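Local coordinates for protein phosphoribosylaminoimidazole-succinocarboxamide synthase (Pyrococcus horikoshii, PDB 3U55) that catalyses the ATP-dependent joining of L-aspartate to the carboxylate of 5-amino-1-(5-phosphoribosyl)imidazole-4-carboxylate, a step of de novo purine biosynthesis, at residues K43-L48 and S193-R198; L143-K148 and F178-N183. All blocks are in the same frame, centred on the assembly; numbering follows the deposited sequence.

Interaction 1 of 2, residues K43-L48 and S193-R198. With SO4 (sulfate ion), chain B.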
loop_
_atom_site.group_PDB
_atom_site.type_symbol
_atom_site.label_atom_id
_atom_site.label_comp_id
_atom_site.label_asym_id
_atom_site.label_seq_id
_atom_site.Cartn_x
_atom_site.Cartn_y
_atom_site.Cartn_z
ATOM N N LYS A 43 28.153 0.259 22.011
ATOM C CA LYS A 43 29.570 0.357 21.670
ATOM C C LYS A 43 29.996 -0.766 20.729
ATOM O O LYS A 43 29.924 -1.949 21.080
ATOM C CB LYS A 43 30.439 0.365 22.936
ATOM C CG LYS A 43 31.944 0.379 22.689
ATOM C CD LYS A 43 32.428 1.691 22.083
ATOM C CE LYS A 43 33.929 1.639 21.824
ATOM N NZ LYS A 43 34.454 2.923 21.271
ATOM N N GLY A 44 30.430 -0.377 19.536
ATOM C CA GLY A 44 30.865 -1.326 18.518
ATOM C C GLY A 44 29.832 -1.647 17.449
ATOM O O GLY A 44 30.152 -2.329 16.473
ATOM N N LYS A 45 28.598 -1.168 17.616
ATOM C CA LYS A 45 27.541 -1.448 16.636
ATOM C C LYS A 45 27.891 -0.892 15.253
ATOM O O LYS A 45 27.686 -1.563 14.236
ATOM C CB LYS A 45 26.183 -0.905 17.096
ATOM C CG LYS A 45 25.051 -1.185 16.105
ATOM C CD LYS A 45 23.686 -0.726 16.605
ATOM C CE LYS A 45 23.438 0.748 16.325
ATOM N NZ LYS A 45 23.183 1.055 14.880
ATOM N N GLY A 46 28.417 0.330 15.229
ATOM C CA GLY A 46 28.854 0.969 13.986
ATOM C C GLY A 46 29.831 0.113 13.204
ATOM O O GLY A 46 29.660 -0.094 11.996
ATOM N N TRP A 47 30.848 -0.396 13.899
ATOM C CA TRP A 47 31.865 -1.245 13.285
ATOM C C TRP A 47 31.255 -2.504 12.679
ATOM O O TRP A 47 31.529 -2.836 11.525
ATOM C CB TRP A 47 32.961 -1.605 14.294
ATOM C CG TRP A 47 34.162 -2.265 13.676
ATOM C CD1 TRP A 47 35.289 -1.645 13.202
ATOM C CD2 TRP A 47 34.361 -3.668 13.470
ATOM N NE1 TRP A 47 36.174 -2.574 12.713
ATOM C CE2 TRP A 47 35.629 -3.824 12.861
ATOM C CE3 TRP A 47 33.589 -4.810 13.735
ATOM C CZ2 TRP A 47 36.143 -5.076 12.515
ATOM C CZ3 TRP A 47 34.103 -6.054 13.391
ATOM C CH2 TRP A 47 35.370 -6.176 12.789
ATOM N N LEU A 48 30.415 -3.185 13.454
ATOM C CA LEU A 48 29.739 -4.394 12.989
ATOM C C LEU A 48 28.862 -4.146 11.764
ATOM O O LEU A 48 28.960 -4.875 10.777
ATOM C CB LEU A 48 28.928 -5.030 14.124
ATOM C CG LEU A 48 29.793 -5.631 15.240
ATOM C CD1 LEU A 48 28.993 -5.767 16.537
ATOM C CD2 LEU A 48 30.410 -6.968 14.812
ATOM N N SER A 193 22.537 -4.695 6.982
ATOM C CA SER A 193 23.049 -5.009 8.311
ATOM C C SER A 193 21.937 -5.544 9.210
ATOM O O SER A 193 20.764 -5.533 8.826
ATOM C CB SER A 193 23.643 -3.745 8.946
ATOM O OG SER A 193 22.607 -2.873 9.360
ATOM N N PRO A 194 22.295 -5.995 10.429
ATOM C CA PRO A 194 21.270 -6.403 11.387
ATOM C C PRO A 194 20.344 -5.256 11.820
ATOM O O PRO A 194 19.330 -5.506 12.475
ATOM C CB PRO A 194 22.091 -6.913 12.574
ATOM C CG PRO A 194 23.396 -7.327 11.976
ATOM C CD PRO A 194 23.651 -6.309 10.917
ATOM N N ASP A 195 20.699 -4.019 11.471
ATOM C CA ASP A 195 19.801 -2.865 11.637
ATOM C C ASP A 195 18.665 -2.846 10.603
ATOM O O ASP A 195 17.556 -2.396 10.904
ATOM C CB ASP A 195 20.582 -1.542 11.531
ATOM C CG ASP A 195 21.056 -1.011 12.886
ATOM O OD1 ASP A 195 21.286 0.213 12.990
ATOM O OD2 ASP A 195 21.197 -1.800 13.841
ATOM N N THR A 196 18.949 -3.320 9.392
ATOM C CA THR A 196 18.004 -3.216 8.274
ATOM C C THR A 196 17.392 -4.554 7.832
ATOM O O THR A 196 16.562 -4.597 6.923
ATOM C CB THR A 196 18.654 -2.526 7.060
ATOM O OG1 THR A 196 19.825 -3.250 6.662
ATOM C CG2 THR A 196 19.022 -1.080 7.398
ATOM N N CYS A 197 17.805 -5.636 8.483
ATOM C CA CYS A 197 17.319 -6.975 8.157
ATOM C C CYS A 197 16.789 -7.626 9.421
ATOM O O CYS A 197 17.251 -7.320 10.522
ATOM C CB CYS A 197 18.452 -7.854 7.634
ATOM S SG CYS A 197 19.386 -7.262 6.214
ATOM N N ARG A 198 15.832 -8.532 9.261
ATOM C CA ARG A 198 15.529 -9.479 10.328
ATOM C C ARG A 198 16.226 -10.803 10.048
ATOM O O ARG A 198 16.057 -11.399 8.977
ATOM C CB ARG A 198 14.022 -9.652 10.534
ATOM C CG ARG A 198 13.398 -8.498 11.286
ATOM C CD ARG A 198 11.920 -8.723 11.567
ATOM N NE ARG A 198 11.363 -7.596 12.321
ATOM C CZ ARG A 198 10.827 -6.509 11.764
ATOM N NH1 ARG A 198 10.743 -6.399 10.444
ATOM N NH2 ARG A 198 10.354 -5.535 12.526
HETATM S S SO4 B . 8.652 -3.346 9.747
HETATM O O1 SO4 B . 8.142 -4.705 9.706
HETATM O O2 SO4 B . 10.068 -3.343 10.092
HETATM O O3 SO4 B . 8.437 -2.745 8.430
HETATM O O4 SO4 B . 7.932 -2.587 10.762
#
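Lys-45 reaches from the first turn of helix 45-62 to Asp-195, which comes from the opposite direction, and its NZ meets Asp-195 OD1 at 2.8 Å in a salt bridge on the syn side of the carboxylate, 24° out of its plane. The lysine leaves its helix with CG anti to the backbone N (chi1 -180°), then bends at its last two torsions, which carries the ammonium to the acid although the backbones stay well apart. Both charged groups have further partners: NZ gives a weak hydrogen bond to Asp-30 O, and Asp-195 OD2 is paired with the hydroxyl of Tyr-224 on helix 220-232.

The acid's backbone is set by an ST turn, in which Ser-193 OG accepts from Asp-195 N at 3.1 Å; a small hydroxyl side chain suits this turn. Ser-193 N in turn donates to Thr-196 OG1, 3.1 Å away. On the helix side, Gly-44 is the N-cap, at a positive phi of 99° that glycine adopts readily, and its O accepts from Leu-48 N.

Farther on, strand 197-201 begins and Arg-198 stretches away to a sulfate ion, probably from the crystallisation liquor. Arg-198 NH1 donates to sulfate O2 at 3.1 Å, with the sulfur in the guanidinium plane at its edge. Asp-211 and Asp-173 also form salt bridges with this arginine, while Arg-93 and Ser-99 N share the sulfate.

Interaction 2 of 2, residues L143-K148 and F178-N183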
loop_
_atom_site.group_PDB
_atom_site.type_symbol
_atom_site.label_atom_id
_atom_site.label_comp_id
_atom_site.label_asym_id
_atom_site.label_seq_id
_atom_site.Cartn_x
_atom_site.Cartn_y
_atom_site.Cartn_z
ATOM N N LEU A 143 6.709 3.240 -14.085
ATOM C CA LEU A 143 6.436 1.830 -13.834
ATOM C C LEU A 143 7.627 0.934 -14.208
ATOM O O LEU A 143 7.889 -0.057 -13.526
ATOM C CB LEU A 143 5.166 1.390 -14.558
ATOM C CG LEU A 143 4.635 -0.022 -14.301
ATOM C CD1 LEU A 143 4.342 -0.247 -12.811
ATOM C CD2 LEU A 143 3.394 -0.266 -15.151
ATOM N N ASP A 144 8.343 1.281 -15.283
ATOM C CA ASP A 144 9.557 0.544 -15.660
ATOM C C ASP A 144 10.621 0.617 -14.561
ATOM O O ASP A 144 11.279 -0.386 -14.254
ATOM C CB ASP A 144 10.134 1.048 -17.000
ATOM C CG ASP A 144 11.352 0.241 -17.458
ATOM O OD1 ASP A 144 11.204 -0.966 -17.751
ATOM O OD2 ASP A 144 12.461 0.812 -17.524
ATOM N N GLU A 145 10.786 1.794 -13.961
ATOM C CA GLU A 145 11.727 1.944 -12.846
ATOM C C GLU A 145 11.303 1.105 -11.645
ATOM O O GLU A 145 12.128 0.422 -11.032
ATOM C CB GLU A 145 11.849 3.404 -12.428
ATOM C CG GLU A 145 12.733 4.234 -13.344
ATOM C CD GLU A 145 12.577 5.712 -13.069
ATOM O OE1 GLU A 145 11.539 6.282 -13.458
ATOM O OE2 GLU A 145 13.488 6.304 -12.465
ATOM N N ILE A 146 10.016 1.156 -11.316
ATOM C CA ILE A 146 9.492 0.340 -10.217
ATOM C C ILE A 146 9.718 -1.150 -10.467
ATOM O O ILE A 146 10.171 -1.863 -9.577
ATOM C CB ILE A 146 8.010 0.637 -9.936
ATOM C CG1 ILE A 146 7.876 2.019 -9.292
ATOM C CG2 ILE A 146 7.408 -0.441 -9.006
ATOM C CD1 ILE A 146 8.533 2.149 -7.901
ATOM N N LYS A 147 9.419 -1.611 -11.681
ATOM C CA LYS A 147 9.629 -3.016 -12.036
ATOM C C LYS A 147 11.094 -3.430 -11.908
ATOM O O LYS A 147 11.392 -4.497 -11.350
ATOM C CB LYS A 147 9.107 -3.323 -13.441
ATOM C CG LYS A 147 7.594 -3.513 -13.505
ATOM C CD LYS A 147 7.111 -3.569 -14.948
ATOM C CE LYS A 147 5.608 -3.809 -15.023
ATOM N NZ LYS A 147 5.097 -3.605 -16.411
ATOM N N LYS A 148 12.000 -2.584 -12.403
ATOM C CA LYS A 148 13.443 -2.829 -12.272
ATOM C C LYS A 148 13.879 -2.909 -10.811
ATOM O O LYS A 148 14.659 -3.792 -10.432
ATOM C CB LYS A 148 14.260 -1.758 -13.004
ATOM C CG LYS A 148 14.319 -1.929 -14.521
ATOM C CD LYS A 148 15.115 -0.797 -15.171
ATOM C CE LYS A 148 15.544 -1.157 -16.597
ATOM N NZ LYS A 148 14.390 -1.556 -17.458
ATOM N N PHE A 178 17.539 2.659 -2.972
ATOM C CA PHE A 178 18.128 2.687 -4.302
ATOM C C PHE A 178 18.273 4.122 -4.767
ATOM O O PHE A 178 17.556 5.018 -4.309
ATOM C CB PHE A 178 17.220 1.982 -5.308
ATOM C CG PHE A 178 17.094 0.493 -5.099
ATOM C CD1 PHE A 178 17.941 -0.388 -5.762
ATOM C CD2 PHE A 178 16.103 -0.019 -4.264
ATOM C CE1 PHE A 178 17.818 -1.763 -5.587
ATOM C CE2 PHE A 178 15.969 -1.392 -4.081
ATOM C CZ PHE A 178 16.829 -2.265 -4.748
ATOM N N GLY A 179 19.184 4.320 -5.709
ATOM C CA GLY A 179 19.327 5.596 -6.392
ATOM C C GLY A 179 19.730 5.338 -7.831
ATOM O O GLY A 179 19.989 4.194 -8.224
ATOM N N LYS A 180 19.794 6.410 -8.609
ATOM C CA LYS A 180 20.146 6.330 -10.012
ATOM C C LYS A 180 21.521 6.966 -10.241
ATOM O O LYS A 180 21.801 8.057 -9.727
ATOM C CB LYS A 180 19.066 7.029 -10.837
ATOM C CG LYS A 180 18.926 6.498 -12.243
ATOM C CD LYS A 180 17.475 6.511 -12.720
ATOM C CE LYS A 180 17.002 7.898 -13.085
ATOM N NZ LYS A 180 15.695 7.847 -13.817
ATOM N N ASP A 181 22.377 6.266 -10.982
ATOM C CA ASP A 181 23.729 6.749 -11.276
ATOM C C ASP A 181 23.717 7.629 -12.528
ATOM O O ASP A 181 22.656 7.864 -13.113
ATOM C CB ASP A 181 24.750 5.589 -11.360
ATOM C CG ASP A 181 24.559 4.684 -12.581
ATOM O OD1 ASP A 181 23.899 5.078 -13.564
ATOM O OD2 ASP A 181 25.090 3.550 -12.557
ATOM N N LYS A 182 24.881 8.122 -12.940
ATOM C CA LYS A 182 24.921 9.063 -14.065
ATOM C C LYS A 182 24.523 8.432 -15.407
ATOM O O LYS A 182 24.084 9.137 -16.317
ATOM C CB LYS A 182 26.278 9.776 -14.140
ATOM C CG LYS A 182 26.515 10.731 -12.976
ATOM C CD LYS A 182 27.926 11.300 -12.981
ATOM N N ASN A 183 24.649 7.108 -15.513
ATOM C CA ASN A 183 24.215 6.367 -16.702
ATOM C C ASN A 183 22.713 6.060 -16.736
ATOM O O ASN A 183 22.217 5.474 -17.704
ATOM C CB ASN A 183 24.990 5.049 -16.818
ATOM C CG ASN A 183 26.432 5.252 -17.236
ATOM O OD1 ASN A 183 26.747 6.164 -18.001
ATOM N ND2 ASN A 183 27.318 4.397 -16.735
#
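Glu-145, in the first turn of helix 143-165, and Lys-180, at the end of strand 169-180, form a salt bridge at the protein surface, with NZ of the lysine 3.0 Å from OE2 of the glutamate. Helix 143-165 runs into strand 169-180 of the large antiparallel sheet, and the bridge joins the start of the helix to the end of the strand. The side chains cross at about a right angle, and the ammonium comes from above the carboxylate, 55° out of its plane.

Both glutamate oxygens have partners. OE2 accepts from Lys-180 and is also hydrogen-bonded to the hydroxyl of Tyr-86, on the neighbouring strand 84-93, while OE1 is paired with the hydroxyl of Ser-142, just before the helix. A carboxylate suits this place because its two oxygens can serve the strand and the helix start separately. A long, flexible lysine suits the other side: the bends at chi2 and chi3 (76° at the latter) set NZ beside OE2, and its side chain also touches Tyr-86. The strand beneath is tied to strand 84-93 by backbone hydrogen bonds between Phe-178 and Tyr-86 and between Lys-180 and Asp-84.

Alongside, within the helix, Asp-144 and Lys-148 form a second ion pair. Lys-148 NZ lies 3.1 Å from Asp-144 OD2, on its syn side, the i to i+4 spacing that suits oppositely charged residues on a helix surface. Beyond the strand, Asp-181 OD1 accepts from Asp-185 N and, weakly, from Asn-183 N at 2.9 Å, with an N-H...O angle of 122°.

From the N terminus, the chain first passes residues 43-48, where helix 45-62 begins, and later 143-148, where helix 143-165 begins. Interaction 2 closes first, when the chain returns along strand 169-180 to residues 178-183, a short loop of 29 intervening residues. Interaction 1 closes later, at 193-198, so its 144-residue loop encloses the smaller one and the two do not cross. Their centres lie 27 Å apart, on opposite sides of the chain's centre. Both reach the six-stranded antiparallel sheet, in which strands 169-180 and 197-201 are neighbours: interaction 1 ties helix 45-62 to the approach to strand 197-201, and interaction 2 ties helix 143-165 to strand 169-180.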